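Local coordinates for protein with a SET domain within carboxy region (PDB 4LDG) that is probably a histone H4 lysine methyltransferase of the SET8 type, this chain being its carboxy-terminal part with the SET domain, at residues Ile126-Cys131 against Arg242-Ser247; Ile101-Asp106 against Ile112-Tyr117; Tyr193-Lys198 against Leu257-Gly262. One frame throughout, in Å; residues are numbered along the deposited sequence.

Interaction 1: residues Ile126-Cys131 against Arg242-Ser247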
loop_
_atom_site.group_PDB
_atom_site.type_symbol
_atom_site.label_atom_id
_atom_site.label_comp_id
_atom_site.label_asym_id
_atom_site.label_seq_id
_atom_site.Cartn_x
_atom_site.Cartn_y
_atom_site.Cartn_z
ATOM N N ILE A 126 -0.833 5.858 14.670
ATOM C CA ILE A 126 -1.171 4.618 15.349
ATOM C C ILE A 126 -1.848 3.658 14.379
ATOM O O ILE A 126 -1.468 2.495 14.278
ATOM C CB ILE A 126 -2.014 4.897 16.616
ATOM C CG1 ILE A 126 -1.077 5.472 17.698
ATOM C CG2 ILE A 126 -2.741 3.648 17.102
ATOM C CD1 ILE A 126 -1.759 6.317 18.745
ATOM N N ILE A 127 -2.814 4.148 13.634
ATOM C CA ILE A 127 -3.518 3.320 12.653
ATOM C C ILE A 127 -2.609 2.818 11.516
ATOM O O ILE A 127 -2.659 1.642 11.149
ATOM C CB ILE A 127 -4.732 4.084 12.063
ATOM C CG1 ILE A 127 -5.718 4.453 13.187
ATOM C CG2 ILE A 127 -5.440 3.262 10.980
ATOM C CD1 ILE A 127 -6.325 3.250 13.893
ATOM N N TYR A 128 -1.771 3.682 10.972
ATOM C CA TYR A 128 -0.857 3.287 9.909
ATOM C C TYR A 128 0.113 2.196 10.349
ATOM O O TYR A 128 0.282 1.172 9.684
ATOM C CB TYR A 128 -0.079 4.531 9.429
ATOM C CG TYR A 128 -0.942 5.568 8.713
ATOM C CD1 TYR A 128 -2.082 5.210 8.019
ATOM C CD2 TYR A 128 -0.590 6.901 8.719
ATOM C CE1 TYR A 128 -2.828 6.141 7.357
ATOM C CE2 TYR A 128 -1.354 7.853 8.072
ATOM C CZ TYR A 128 -2.464 7.461 7.368
ATOM O OH TYR A 128 -3.245 8.421 6.713
ATOM N N LYS A 129 0.730 2.423 11.493
ATOM C CA LYS A 129 1.606 1.444 12.109
ATOM C C LYS A 129 0.888 0.111 12.275
ATOM O O LYS A 129 1.424 -0.943 11.923
ATOM C CB LYS A 129 2.100 1.967 13.457
ATOM C CG LYS A 129 3.065 1.034 14.164
ATOM C CD LYS A 129 3.855 1.728 15.270
ATOM C CE LYS A 129 4.595 0.677 16.067
ATOM N NZ LYS A 129 5.670 1.206 16.974
ATOM N N TYR A 130 -0.339 0.150 12.778
ATOM C CA TYR A 130 -1.093 -1.085 12.926
ATOM C C TYR A 130 -1.338 -1.771 11.581
ATOM O O TYR A 130 -1.213 -2.981 11.482
ATOM C CB TYR A 130 -2.419 -0.836 13.652
ATOM C CG TYR A 130 -3.166 -2.106 14.016
ATOM C CD1 TYR A 130 -2.957 -2.742 15.252
ATOM C CD2 TYR A 130 -4.075 -2.664 13.141
ATOM C CE1 TYR A 130 -3.641 -3.881 15.599
ATOM C CE2 TYR A 130 -4.758 -3.823 13.463
ATOM C CZ TYR A 130 -4.532 -4.432 14.692
ATOM O OH TYR A 130 -5.216 -5.586 15.000
ATOM N N CYS A 131 -1.737 -1.021 10.557
ATOM C CA CYS A 131 -1.988 -1.630 9.219
ATOM C C CYS A 131 -0.701 -2.204 8.602
ATOM O O CYS A 131 -0.695 -3.288 8.016
ATOM C CB CYS A 131 -2.582 -0.620 8.265
ATOM S SG CYS A 131 -4.173 0.069 8.751
ATOM N N ARG A 242 9.473 2.013 6.598
ATOM C CA ARG A 242 8.405 1.336 5.878
ATOM C C ARG A 242 7.660 2.385 5.084
ATOM O O ARG A 242 7.054 3.331 5.671
ATOM C CB ARG A 242 7.435 0.662 6.848
ATOM C CG ARG A 242 8.136 -0.184 7.911
ATOM C CD ARG A 242 8.830 -1.391 7.309
ATOM N NE ARG A 242 7.817 -2.306 6.787
ATOM C CZ ARG A 242 7.287 -3.325 7.456
ATOM N NH1 ARG A 242 7.665 -3.607 8.710
ATOM N NH2 ARG A 242 6.354 -4.061 6.880
ATOM N N LEU A 243 7.670 2.205 3.759
ATOM C CA LEU A 243 7.129 3.196 2.840
ATOM C C LEU A 243 5.759 2.719 2.379
ATOM O O LEU A 243 5.598 1.547 1.968
ATOM C CB LEU A 243 8.085 3.355 1.646
ATOM C CG LEU A 243 7.744 4.274 0.452
ATOM C CD1 LEU A 243 7.746 5.743 0.867
ATOM C CD2 LEU A 243 8.738 4.042 -0.675
ATOM N N PHE A 244 4.779 3.629 2.430
ATOM C CA PHE A 244 3.405 3.283 2.104
ATOM C C PHE A 244 2.644 4.425 1.477
ATOM O O PHE A 244 3.023 5.625 1.599
ATOM C CB PHE A 244 2.622 2.750 3.343
ATOM C CG PHE A 244 2.457 3.752 4.478
ATOM C CD1 PHE A 244 1.268 4.425 4.672
ATOM C CD2 PHE A 244 3.493 4.005 5.350
ATOM C CE1 PHE A 244 1.126 5.343 5.710
ATOM C CE2 PHE A 244 3.366 4.920 6.382
ATOM C CZ PHE A 244 2.186 5.587 6.568
ATOM N N PHE A 245 1.557 4.034 0.803
ATOM C CA PHE A 245 0.676 4.974 0.133
ATOM C C PHE A 245 -0.542 5.263 0.991
ATOM O O PHE A 245 -1.071 4.367 1.651
ATOM C CB PHE A 245 0.206 4.362 -1.161
ATOM C CG PHE A 245 1.277 4.240 -2.198
ATOM C CD1 PHE A 245 1.839 5.359 -2.754
ATOM C CD2 PHE A 245 1.678 2.988 -2.656
ATOM C CE1 PHE A 245 2.783 5.244 -3.745
ATOM C CE2 PHE A 245 2.624 2.868 -3.634
ATOM C CZ PHE A 245 3.175 4.000 -4.179
ATOM N N VAL A 246 -0.965 6.519 1.007
ATOM C CA VAL A 246 -2.276 6.880 1.543
ATOM C C VAL A 246 -3.007 7.692 0.500
ATOM O O VAL A 246 -2.386 8.324 -0.336
ATOM C CB VAL A 246 -2.179 7.668 2.854
ATOM C CG1 VAL A 246 -1.454 6.845 3.904
ATOM C CG2 VAL A 246 -1.461 8.976 2.668
ATOM N N SER A 247 -4.331 7.650 0.530
ATOM C CA SER A 247 -5.135 8.347 -0.455
ATOM C C SER A 247 -5.167 9.843 -0.179
ATOM O O SER A 247 -5.193 10.263 0.964
ATOM C CB SER A 247 -6.556 7.801 -0.430
ATOM O OG SER A 247 -7.110 7.946 0.874
#
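Tyr128 of helix 121-134 meets Phe244 and Val246 of strand 240-247, and the whole contact is carried by these three buried side chains. Phe244 brings the far end of its ring over one face of the tyrosine: CE1 stands 3.6 Å above that plane, displaced toward the rim, and Phe244 CZ is 3.7 Å from Tyr128 CD2. The two planes are inclined at 55°, with centroids 5.1 Å apart, so the pair is neither a parallel stack nor a T-shape. The CB of Phe244 already points to the helix, and chi1 of 63° sets its CG between the backbone N and the carbonyl carbon, with the carbonyl oxygen of Arg242 in plane at the ring edge. Val246, two residues on and on the same side of the strand, takes the phenol end; its CG1 is 3.7 Å from Tyr128 CZ and as far from the hydroxyl oxygen. The arrangement is a small worked example of a helix packed on an antiparallel sheet, in which one aromatic side chain spans two alternate residues of the central strand, here the strand flanked by 163-166 and 230-237 within the SET domain. The polar tip of the tyrosine is not left to the valine: Tyr128 OH is hydrogen-bonded to the backbone oxygen of Asp161, which satisfies the buried hydroxyl and should limit swinging of the ring. Phe244 is also flanked by Phe163 on the neighbouring strand.

Interaction 2: residues Ile101-Asp106 against Ile112-Tyr117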
loop_
_atom_site.group_PDB
_atom_site.type_symbol
_atom_site.label_atom_id
_atom_site.label_comp_id
_atom_site.label_asym_id
_atom_site.label_seq_id
_atom_site.Cartn_x
_atom_site.Cartn_y
_atom_site.Cartn_z
ATOM N N ILE A 101 -8.291 1.388 17.954
ATOM C CA ILE A 101 -7.858 0.518 16.871
ATOM C C ILE A 101 -8.935 -0.485 16.529
ATOM O O ILE A 101 -9.245 -0.652 15.364
ATOM C CB ILE A 101 -6.551 -0.198 17.218
ATOM C CG1 ILE A 101 -5.395 0.797 17.184
ATOM C CG2 ILE A 101 -6.274 -1.326 16.253
ATOM C CD1 ILE A 101 -4.113 0.258 17.779
ATOM N N GLU A 102 -9.540 -1.127 17.538
ATOM C CA GLU A 102 -10.518 -2.167 17.277
ATOM C C GLU A 102 -11.828 -1.604 16.748
ATOM O O GLU A 102 -12.533 -2.283 16.010
ATOM C CB GLU A 102 -10.782 -3.000 18.533
ATOM C CG GLU A 102 -9.536 -3.684 19.050
ATOM C CD GLU A 102 -9.786 -5.089 19.561
ATOM O OE1 GLU A 102 -10.506 -5.183 20.578
ATOM O OE2 GLU A 102 -9.234 -6.071 18.980
ATOM N N ALA A 103 -12.145 -0.365 17.120
ATOM C CA ALA A 103 -13.280 0.325 16.531
ATOM C C ALA A 103 -12.963 0.804 15.115
ATOM O O ALA A 103 -13.837 0.824 14.262
ATOM C CB ALA A 103 -13.686 1.508 17.376
ATOM N N THR A 104 -11.730 1.204 14.865
ATOM C CA THR A 104 -11.398 1.789 13.572
ATOM C C THR A 104 -11.232 0.708 12.519
ATOM O O THR A 104 -11.660 0.882 11.389
ATOM C CB THR A 104 -10.138 2.645 13.687
ATOM O OG1 THR A 104 -10.390 3.704 14.630
ATOM C CG2 THR A 104 -9.733 3.228 12.333
ATOM N N ILE A 105 -10.648 -0.424 12.910
ATOM C CA ILE A 105 -10.352 -1.520 11.998
ATOM C C ILE A 105 -11.142 -2.762 12.374
ATOM O O ILE A 105 -11.163 -3.145 13.555
ATOM C CB ILE A 105 -8.858 -1.862 12.063
ATOM C CG1 ILE A 105 -8.077 -0.711 11.431
ATOM C CG2 ILE A 105 -8.578 -3.187 11.340
ATOM C CD1 ILE A 105 -6.689 -0.575 11.942
ATOM N N ASP A 106 -11.814 -3.364 11.390
ATOM C CA ASP A 106 -12.542 -4.620 11.602
ATOM C C ASP A 106 -11.528 -5.714 11.435
ATOM O O ASP A 106 -11.041 -5.927 10.327
ATOM C CB ASP A 106 -13.638 -4.780 10.558
ATOM C CG ASP A 106 -14.462 -6.060 10.750
ATOM O OD1 ASP A 106 -15.716 -5.936 10.834
ATOM O OD2 ASP A 106 -13.854 -7.173 10.807
ATOM N N ILE A 112 -10.456 -1.059 6.984
ATOM C CA ILE A 112 -10.543 0.166 7.729
ATOM C C ILE A 112 -12.020 0.553 7.685
ATOM O O ILE A 112 -12.527 0.967 6.644
ATOM C CB ILE A 112 -9.653 1.263 7.156
ATOM C CG1 ILE A 112 -8.210 0.814 7.160
ATOM C CG2 ILE A 112 -9.767 2.531 8.005
ATOM C CD1 ILE A 112 -7.275 1.886 6.593
ATOM N N HIS A 113 -12.682 0.380 8.830
ATOM C CA HIS A 113 -14.125 0.510 8.955
ATOM C C HIS A 113 -14.562 1.953 9.162
ATOM O O HIS A 113 -15.604 2.340 8.650
ATOM C CB HIS A 113 -14.589 -0.359 10.130
ATOM C CG HIS A 113 -16.025 -0.194 10.488
ATOM N ND1 HIS A 113 -17.050 -0.616 9.667
ATOM C CD2 HIS A 113 -16.613 0.317 11.592
ATOM C CE1 HIS A 113 -18.206 -0.346 10.237
ATOM N NE2 HIS A 113 -17.969 0.223 11.403
ATOM N N LEU A 114 -13.790 2.740 9.930
ATOM C CA LEU A 114 -14.138 4.144 10.183
ATOM C C LEU A 114 -13.246 5.084 9.378
ATOM O O LEU A 114 -12.102 4.775 9.147
ATOM C CB LEU A 114 -13.970 4.492 11.660
ATOM C CG LEU A 114 -14.912 3.861 12.686
ATOM C CD1 LEU A 114 -14.460 4.209 14.104
ATOM C CD2 LEU A 114 -16.346 4.323 12.448
ATOM N N PRO A 115 -13.764 6.255 8.973
ATOM C CA PRO A 115 -12.891 7.282 8.404
ATOM C C PRO A 115 -11.810 7.635 9.392
ATOM O O PRO A 115 -12.046 7.560 10.591
ATOM C CB PRO A 115 -13.822 8.487 8.236
ATOM C CG PRO A 115 -15.196 7.923 8.184
ATOM C CD PRO A 115 -15.163 6.714 9.075
ATOM N N ILE A 116 -10.634 8.017 8.901
ATOM C CA ILE A 116 -9.579 8.492 9.751
ATOM C C ILE A 116 -9.001 9.856 9.361
ATOM O O ILE A 116 -8.050 10.324 9.984
ATOM C CB ILE A 116 -8.447 7.442 9.859
ATOM C CG1 ILE A 116 -7.655 7.334 8.564
ATOM C CG2 ILE A 116 -9.012 6.084 10.274
ATOM C CD1 ILE A 116 -6.474 6.403 8.709
ATOM N N TYR A 117 -9.571 10.519 8.361
ATOM C CA TYR A 117 -9.059 11.832 7.975
ATOM C C TYR A 117 -9.375 12.850 9.073
ATOM O O TYR A 117 -8.773 13.910 9.119
ATOM C CB TYR A 117 -9.623 12.304 6.615
ATOM C CG TYR A 117 -11.134 12.376 6.518
ATOM C CD1 TYR A 117 -11.861 11.301 6.002
ATOM C CD2 TYR A 117 -11.837 13.514 6.925
ATOM C CE1 TYR A 117 -13.249 11.342 5.898
ATOM C CE2 TYR A 117 -13.230 13.577 6.817
ATOM C CZ TYR A 117 -13.931 12.478 6.300
ATOM O OH TYR A 117 -15.315 12.492 6.191
#
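Thr104 and Leu114 bring their CA atoms within 5.0 Å, and just beyond them Ile105 and Ile112 form an antiparallel non-hydrogen-bonded pair, so that the end of helix 98-104 runs straight into a short hairpin made of strands 105-106 and 111-112. The carbonyl oxygen of Thr104 is gripped twice from the returning chain. His113 N approaches nearly along the C=O axis at 2.8 Å, whereas Leu114 N, 3.2 Å from the same Thr104 O, lies in the carbonyl plane on a lone pair and makes the straighter bond, with an N-H...O angle of 158°. Around this pair of hydrogen bonds the side chains of Ala103, Thr104, His113, Leu114 and Ile116 close in. Leu114 lays its CD1 3.4 Å from Ala103 O and comes alongside the Ala103 methyl group. The imidazole of His113 presents its edge to that carbonyl, with CD2 3.9 Å from Ala103 O, while its ND1 is hydrogen-bonded to Tyr33 OH, tying in helix 15-36. Thr104 points its CB away from the loop, yet its methyl CG2 still meets Ile116 CG2 at 3.6 Å. That branch of Ile116 is made available by chi1 of 71°, which puts CG2 opposite the carbonyl carbon. The other branch of Thr104, OG1, is hydrogen-bonded to Tyr119 OH and Ile100 O, and Asp106 OD2 accepts from Asn108 N and Tyr109 N in the hairpin turn. Chemically, a carbonyl at the helix end receives two N-H groups from beyond the hairpin; these donors would suit the partial negative charge probably present there, and the helix end is tied to the returning chain by backbone hydrogen bonds.

Interaction 3: residues Tyr193-Lys198 against Leu257-Gly262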
loop_
_atom_site.group_PDB
_atom_site.type_symbol
_atom_site.label_atom_id
_atom_site.label_comp_id
_atom_site.label_asym_id
_atom_site.label_seq_id
_atom_site.Cartn_x
_atom_site.Cartn_y
_atom_site.Cartn_z
ATOM N N TYR A 193 11.812 -1.513 -10.908
ATOM C CA TYR A 193 10.833 -0.905 -10.030
ATOM C C TYR A 193 11.567 -0.544 -8.751
ATOM O O TYR A 193 11.473 -1.249 -7.753
ATOM C CB TYR A 193 9.700 -1.891 -9.714
ATOM C CG TYR A 193 8.797 -2.301 -10.875
ATOM C CD1 TYR A 193 7.547 -1.727 -11.040
ATOM C CD2 TYR A 193 9.172 -3.296 -11.770
ATOM C CE1 TYR A 193 6.700 -2.114 -12.068
ATOM C CE2 TYR A 193 8.335 -3.681 -12.815
ATOM C CZ TYR A 193 7.096 -3.088 -12.950
ATOM O OH TYR A 193 6.255 -3.464 -13.973
ATOM N N MET A 194 12.324 0.539 -8.792
ATOM C CA MET A 194 13.115 0.949 -7.651
ATOM C C MET A 194 12.632 2.297 -7.199
ATOM O O MET A 194 12.279 3.161 -8.015
ATOM C CB MET A 194 14.604 1.008 -7.991
ATOM C CG MET A 194 15.187 -0.322 -8.415
ATOM S SD MET A 194 16.970 -0.329 -8.749
ATOM C CE MET A 194 17.680 -0.033 -7.148
ATOM N N TYR A 195 12.621 2.479 -5.886
ATOM C CA TYR A 195 12.149 3.712 -5.306
ATOM C C TYR A 195 13.196 4.258 -4.333
ATOM O O TYR A 195 13.338 3.766 -3.195
ATOM C CB TYR A 195 10.811 3.475 -4.615
ATOM C CG TYR A 195 10.109 4.739 -4.277
ATOM C CD1 TYR A 195 9.029 5.154 -5.015
ATOM C CD2 TYR A 195 10.555 5.559 -3.261
ATOM C CE1 TYR A 195 8.394 6.343 -4.726
ATOM C CE2 TYR A 195 9.922 6.744 -2.966
ATOM C CZ TYR A 195 8.855 7.145 -3.708
ATOM O OH TYR A 195 8.199 8.328 -3.438
ATOM N N TYR A 196 13.911 5.277 -4.795
ATOM C CA TYR A 196 14.838 6.069 -3.956
ATOM C C TYR A 196 14.053 7.114 -3.175
ATOM O O TYR A 196 13.231 7.813 -3.763
ATOM C CB TYR A 196 15.896 6.811 -4.800
ATOM C CG TYR A 196 16.888 5.901 -5.533
ATOM C CD1 TYR A 196 18.006 5.367 -4.879
ATOM C CD2 TYR A 196 16.703 5.557 -6.861
ATOM C CE1 TYR A 196 18.899 4.525 -5.529
ATOM C CE2 TYR A 196 17.613 4.729 -7.521
ATOM C CZ TYR A 196 18.710 4.216 -6.846
ATOM O OH TYR A 196 19.618 3.389 -7.496
ATOM N N PHE A 197 14.360 7.228 -1.879
ATOM C CA PHE A 197 13.792 8.222 -0.968
ATOM C C PHE A 197 14.739 8.519 0.199
ATOM O O PHE A 197 15.701 7.777 0.470
ATOM C CB PHE A 197 12.426 7.775 -0.390
ATOM C CG PHE A 197 12.482 6.521 0.452
ATOM C CD1 PHE A 197 12.404 6.586 1.840
ATOM C CD2 PHE A 197 12.585 5.275 -0.142
ATOM C CE1 PHE A 197 12.436 5.440 2.608
ATOM C CE2 PHE A 197 12.649 4.120 0.613
ATOM C CZ PHE A 197 12.564 4.203 1.998
ATOM N N LYS A 198 14.459 9.627 0.873
ATOM C CA LYS A 198 15.165 10.019 2.084
ATOM C C LYS A 198 14.195 9.946 3.268
ATOM O O LYS A 198 13.078 10.471 3.196
ATOM C CB LYS A 198 15.696 11.441 1.926
ATOM C CG LYS A 198 16.675 11.874 3.017
ATOM C CD LYS A 198 17.078 13.347 2.853
ATOM C CE LYS A 198 18.550 13.599 3.190
ATOM N NZ LYS A 198 19.483 13.160 2.100
ATOM N N LEU A 257 -5.529 3.797 -9.393
ATOM C CA LEU A 257 -4.642 4.464 -8.456
ATOM C C LEU A 257 -3.510 5.088 -9.253
ATOM O O LEU A 257 -2.907 4.449 -10.122
ATOM C CB LEU A 257 -4.066 3.495 -7.443
ATOM C CG LEU A 257 -5.048 2.642 -6.644
ATOM C CD1 LEU A 257 -4.320 1.909 -5.531
ATOM C CD2 LEU A 257 -6.163 3.490 -6.085
ATOM N N LEU A 258 -3.223 6.341 -8.941
ATOM C CA LEU A 258 -2.161 7.086 -9.609
ATOM C C LEU A 258 -1.301 7.836 -8.597
ATOM O O LEU A 258 -1.795 8.352 -7.617
ATOM C CB LEU A 258 -2.747 8.052 -10.646
ATOM C CG LEU A 258 -3.467 7.392 -11.836
ATOM C CD1 LEU A 258 -4.268 8.386 -12.680
ATOM C CD2 LEU A 258 -2.451 6.653 -12.700
ATOM N N PHE A 259 -0.007 7.882 -8.886
ATOM C CA PHE A 259 0.983 8.430 -8.024
ATOM C C PHE A 259 1.949 9.283 -8.844
ATOM O O PHE A 259 2.363 8.891 -9.935
ATOM C CB PHE A 259 1.748 7.275 -7.358
ATOM C CG PHE A 259 2.843 7.728 -6.468
ATOM C CD1 PHE A 259 2.568 8.509 -5.360
ATOM C CD2 PHE A 259 4.155 7.398 -6.738
ATOM C CE1 PHE A 259 3.608 8.967 -4.541
ATOM C CE2 PHE A 259 5.181 7.829 -5.919
ATOM C CZ PHE A 259 4.910 8.602 -4.809
ATOM N N ASP A 260 2.324 10.439 -8.305
ATOM C CA ASP A 260 3.339 11.276 -8.913
ATOM C C ASP A 260 4.689 10.812 -8.419
ATOM O O ASP A 260 5.079 11.129 -7.306
ATOM C CB ASP A 260 3.128 12.735 -8.528
ATOM C CG ASP A 260 4.188 13.654 -9.123
ATOM O OD1 ASP A 260 5.097 13.150 -9.795
ATOM O OD2 ASP A 260 4.110 14.882 -8.922
ATOM N N TYR A 261 5.396 10.036 -9.228
ATOM C CA TYR A 261 6.720 9.558 -8.866
ATOM C C TYR A 261 7.828 10.598 -8.946
ATOM O O TYR A 261 8.979 10.255 -8.713
ATOM C CB TYR A 261 7.125 8.389 -9.730
ATOM C CG TYR A 261 6.387 7.081 -9.495
ATOM C CD1 TYR A 261 6.943 6.077 -8.713
ATOM C CD2 TYR A 261 5.164 6.827 -10.093
ATOM C CE1 TYR A 261 6.294 4.860 -8.526
ATOM C CE2 TYR A 261 4.525 5.623 -9.913
ATOM C CZ TYR A 261 5.102 4.631 -9.122
ATOM O OH TYR A 261 4.460 3.428 -8.912
ATOM N N GLY A 262 7.518 11.857 -9.256
ATOM C CA GLY A 262 8.560 12.872 -9.436
ATOM C C GLY A 262 8.834 13.792 -8.255
ATOM O O GLY A 262 9.688 14.674 -8.333
HETATM O O HOH W 1 7.316 10.729 -5.803
#
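Tyr195 and Phe259 come at each other from opposite directions and meet edge to edge: Phe259 CE2 lies near the plane of the tyrosine, 3.7 Å from Tyr195 CE1, and Tyr195 OH in turn lies near the phenylalanine plane, 3.6 Å from CZ of Phe259. Both side chains extend with CG opposite their own backbone N, at chi1 -166° for Tyr195 and 178° for Phe259, which carries each ring across to the other segment, although the nearest CA atoms, those of Tyr195 and Tyr261, are 8.7 Å apart. Tyr261 joins obliquely through CD1, 4.3 Å from Tyr195 CE1, and its face receives the CD2 edge of Phe259 over the ring centre. Leu257-Gly262 carries the LxFDYG end of the signature of SET domains, whose tyrosine in relatives lies at the active site; here Tyr261 OH bonds to the backbone oxygen of Ile221. Asp260 OD1 accepts from Gly262 N in an Asx turn that closes the bend from Asp260 to Gly262. No hydrogen bond joins the two segments directly. A water donates to Asp260 O and makes only a weak 3.5 Å link to Tyr195 OH, so the contact rests mainly on apolar ring packing, in which ring C-H groups probably suit the nearby phenol oxygen.

Interaction 2 closes before interaction 1 opens, whereas interactions 1 and 3 have alternating segments, so that the chain visits them in turn, first one and then the other, twice over. Interactions 1 and 2 have centres about 13 Å apart and meet on helix 121-134, where Ile101 and Ile105 pack against Tyr130. Interactions 1 and 3, about 16 Å apart, meet on the other side of strand 240-247: Leu243 touches Tyr195, and Phe245 meets Phe259. Interactions 2 and 3 do not touch, their centres lying about 27 Å apart on opposite sides of the chain's centre. Helix 121-134 thus lies between the hairpin of interaction 2 and strand 240-247, whose other side packs on the signature-motif end of the SET domain.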